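Local coordinates for protein rutinosidase (Aspergillus niger, PDB 6I1A) that hydrolyses rutinosides as a secreted family 5 glycosidase and may also act on beta-1,3-glucans, releasing glucose from their non-reducing ends, at residues 298-306 with 328-338. Numbering follows the deposited sequence.
With EDO (1,2-ethanediol), chain Q.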
# COMPACT_ATOMS: atom_id res chain seq x y z
N PRO A 298 -5.65 2.80 -22.14
CA PRO A 298 -4.25 2.38 -22.12
C PRO A 298 -3.53 3.10 -20.97
O PRO A 298 -3.93 4.19 -20.51
CB PRO A 298 -3.70 2.77 -23.46
CG PRO A 298 -4.61 3.92 -23.92
CD PRO A 298 -5.94 3.58 -23.33
N VAL A 299 -2.42 2.48 -20.52
CA VAL A 299 -1.57 2.97 -19.42
C VAL A 299 -0.13 3.04 -19.93
O VAL A 299 0.33 2.14 -20.61
CB VAL A 299 -1.68 2.05 -18.20
CG1 VAL A 299 -0.67 2.39 -17.08
CG2 VAL A 299 -3.11 2.09 -17.66
N PHE A 300 0.56 4.08 -19.55
CA PHE A 300 2.01 4.23 -19.77
C PHE A 300 2.67 4.54 -18.42
O PHE A 300 2.16 5.37 -17.69
CB PHE A 300 2.25 5.37 -20.75
CG PHE A 300 3.67 5.61 -21.18
CD1 PHE A 300 4.29 4.73 -22.06
CD2 PHE A 300 4.41 6.69 -20.73
CE1 PHE A 300 5.61 4.93 -22.48
CE2 PHE A 300 5.72 6.91 -21.14
CZ PHE A 300 6.29 6.04 -22.04
N VAL A 301 3.78 3.88 -18.10
CA VAL A 301 4.45 4.07 -16.81
C VAL A 301 5.41 5.22 -17.01
O VAL A 301 6.60 5.03 -17.37
CB VAL A 301 5.13 2.78 -16.31
CG1 VAL A 301 5.84 3.04 -15.00
CG2 VAL A 301 4.07 1.71 -16.13
N GLY A 302 4.91 6.46 -16.89
CA GLY A 302 5.72 7.62 -17.27
C GLY A 302 6.87 7.97 -16.36
O GLY A 302 7.70 8.82 -16.78
N GLU A 303 6.91 7.43 -15.17
CA GLU A 303 8.08 7.60 -14.28
C GLU A 303 8.24 6.30 -13.50
O GLU A 303 7.25 5.76 -12.96
CB GLU A 303 7.95 8.71 -13.26
CG GLU A 303 7.88 10.09 -13.83
CD GLU A 303 7.94 11.18 -12.78
OE1 GLU A 303 8.37 10.92 -11.60
OE2 GLU A 303 7.49 12.31 -13.08
N TRP A 304 9.50 5.89 -13.35
CA TRP A 304 9.92 4.79 -12.46
C TRP A 304 11.43 4.83 -12.36
O TRP A 304 12.12 5.48 -13.17
CB TRP A 304 9.43 3.41 -12.96
CG TRP A 304 10.17 2.91 -14.17
CD1 TRP A 304 10.18 3.39 -15.44
CD2 TRP A 304 11.08 1.78 -14.17
NE1 TRP A 304 10.99 2.61 -16.24
CE2 TRP A 304 11.56 1.62 -15.49
CE3 TRP A 304 11.50 0.89 -13.17
CZ2 TRP A 304 12.41 0.57 -15.82
CZ3 TRP A 304 12.34 -0.16 -13.51
CH2 TRP A 304 12.78 -0.27 -14.82
N ALA A 305 11.96 4.15 -11.34
CA ALA A 305 13.39 3.98 -11.16
C ALA A 305 13.62 2.76 -10.30
O ALA A 305 12.73 2.34 -9.61
CB ALA A 305 14.04 5.23 -10.60
N ILE A 306 14.87 2.26 -10.29
CA ILE A 306 15.20 0.96 -9.62
C ILE A 306 15.70 1.12 -8.20
O ILE A 306 15.96 0.06 -7.57
CB ILE A 306 16.20 0.15 -10.45
CG1 ILE A 306 17.53 0.84 -10.60
CG2 ILE A 306 15.59 -0.27 -11.74
CD1 ILE A 306 18.64 -0.14 -11.04
N TRP A 328 6.65 -3.47 -17.78
CA TRP A 328 5.79 -2.34 -18.17
C TRP A 328 5.34 -2.46 -19.62
O TRP A 328 4.24 -1.94 -19.97
CB TRP A 328 6.47 -1.00 -17.96
CG TRP A 328 7.07 -0.75 -16.62
CD1 TRP A 328 8.33 -0.27 -16.37
CD2 TRP A 328 6.53 -1.03 -15.31
NE1 TRP A 328 8.56 -0.16 -15.06
CE2 TRP A 328 7.47 -0.60 -14.34
CE3 TRP A 328 5.31 -1.51 -14.84
CZ2 TRP A 328 7.25 -0.65 -12.96
CZ3 TRP A 328 5.10 -1.58 -13.47
CH2 TRP A 328 6.04 -1.16 -12.54
N SER A 329 6.15 -3.06 -20.52
CA SER A 329 5.74 -3.13 -21.94
C SER A 329 4.80 -4.33 -22.21
O SER A 329 4.23 -4.35 -23.33
CB SER A 329 6.93 -3.07 -22.83
OG SER A 329 7.74 -4.18 -22.58
N SER A 330 4.68 -5.22 -21.28
CA SER A 330 3.78 -6.40 -21.39
C SER A 330 2.40 -6.09 -20.84
O SER A 330 1.41 -6.33 -21.55
CB SER A 330 4.36 -7.60 -20.77
OG SER A 330 3.54 -8.71 -21.12
N PHE A 331 2.34 -5.48 -19.67
CA PHE A 331 1.05 -5.22 -19.00
C PHE A 331 0.56 -3.80 -19.26
O PHE A 331 -0.61 -3.50 -18.82
CB PHE A 331 1.17 -5.48 -17.52
CG PHE A 331 1.46 -6.93 -17.23
CD1 PHE A 331 0.53 -7.90 -17.52
CD2 PHE A 331 2.66 -7.30 -16.66
CE1 PHE A 331 0.84 -9.23 -17.32
CE2 PHE A 331 2.94 -8.63 -16.44
CZ PHE A 331 2.02 -9.58 -16.75
N SER A 332 1.32 -2.98 -19.94
CA SER A 332 0.90 -1.61 -20.28
C SER A 332 1.58 -1.24 -21.59
O SER A 332 2.10 -2.14 -22.32
CB SER A 332 1.16 -0.68 -19.11
OG SER A 332 2.39 -0.86 -18.44
N GLN A 333 1.65 0.03 -21.96
CA GLN A 333 2.19 0.42 -23.27
C GLN A 333 3.68 0.77 -23.26
O GLN A 333 4.12 1.39 -24.18
CB GLN A 333 1.38 1.57 -23.87
CG GLN A 333 -0.13 1.35 -23.86
CD GLN A 333 -0.54 0.08 -24.55
OE1 GLN A 333 -0.13 -0.15 -25.71
NE2 GLN A 333 -1.32 -0.71 -23.88
N GLY A 334 4.36 0.50 -22.19
CA GLY A 334 5.76 0.87 -22.06
C GLY A 334 5.96 1.79 -20.88
O GLY A 334 5.12 1.86 -19.98
N SER A 335 7.09 2.45 -20.87
CA SER A 335 7.52 3.22 -19.71
C SER A 335 8.54 4.27 -20.12
O SER A 335 9.18 4.14 -21.16
CB SER A 335 8.05 2.32 -18.61
OG SER A 335 9.20 1.59 -19.10
N SER A 336 8.74 5.22 -19.22
CA SER A 336 9.83 6.19 -19.37
C SER A 336 10.55 6.36 -18.04
O SER A 336 9.96 6.70 -17.02
CB SER A 336 9.42 7.57 -19.95
OG SER A 336 8.28 8.11 -19.35
N TYR A 337 11.85 6.08 -18.04
CA TYR A 337 12.68 6.05 -16.83
C TYR A 337 12.96 7.45 -16.34
O TYR A 337 13.13 8.39 -17.14
CB TYR A 337 14.01 5.35 -17.16
CG TYR A 337 14.74 4.84 -15.96
CD1 TYR A 337 14.45 3.59 -15.47
CD2 TYR A 337 15.68 5.59 -15.29
CE1 TYR A 337 15.10 3.09 -14.36
CE2 TYR A 337 16.30 5.13 -14.12
CZ TYR A 337 15.98 3.87 -13.66
OH TYR A 337 16.58 3.39 -12.52
N TRP A 338 13.04 7.61 -15.03
CA TRP A 338 13.48 8.87 -14.39
C TRP A 338 14.93 8.62 -13.98
O TRP A 338 15.12 7.92 -12.99
CB TRP A 338 12.64 9.26 -13.18
CG TRP A 338 12.95 10.64 -12.70
CD1 TRP A 338 13.93 11.08 -11.86
CD2 TRP A 338 12.29 11.83 -13.19
NE1 TRP A 338 13.88 12.45 -11.74
CE2 TRP A 338 12.89 12.93 -12.56
CE3 TRP A 338 11.19 12.07 -14.04
CZ2 TRP A 338 12.46 14.25 -12.74
CZ3 TRP A 338 10.79 13.37 -14.25
CH2 TRP A 338 11.40 14.43 -13.61
C1 EDO Q . 5.61 -10.45 -18.85
O1 EDO Q . 5.33 -10.43 -20.23
C2 EDO Q . 6.75 -9.62 -18.43
O2 EDO Q . 7.97 -10.21 -18.88
O HOH W 1 11.52 3.12 -19.04
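Trp304 lies between Trp328 and Tyr337, and the three rings form an aromatic cluster where two neighbouring parallel strands of the family 5 TIM barrel meet. Strand 299-306 runs beside strand 334-337, and helix 317-331, in the connection between them, supplies Trp328. Both flanking rings meet Trp304 edge-to-face. On one face the indole edge of Trp328 points in, with NE1 3.3 Å from CD2 of Trp304 and the planes at 75°. On the opposite face the edge of Tyr337 stands near the rim, CD1 3.5 Å from CE2 of Trp304. Trp304 CG sits between the backbone N and the carbonyl carbon (chi1 73°), and this turns the indole into the gap between the two flanking rings. Its NE1 donates to a water in the ring plane, and that water donates to Ser335 OG.

Trp328 is covered in turn by Val301. The methyl CG1 lies 4.0 Å from the centroid of its five-membered ring, over the face, and CG2 reaches CE3. His267 of strand 261-269 also meets the Trp328 ring.

The backbones are joined at one bridge, Val301 with Ser335. Val301 N donates to Gly334 O almost straight (175°), and Ser336 N donates to Val301 O. Farther along, Trp338 N donates to Trp304 O, 3.0 Å away. Ser335 CA lies over one face of the Phe300 ring, toward its rim.

The carboxylate of Glu303 lies alongside the Trp338 ring, with CD 3.6 Å from CE3 of Trp338. Glu303 OE2 forms a salt bridge with Arg92 and OE1 a hydrogen bond with Tyr268. Tyr337 OH accepts from Ile306 N and is hydrogen-bonded to Tyr357 O. Ser336 OG donates to Gly302 O at 2.7 Å, from above the carbonyl plane.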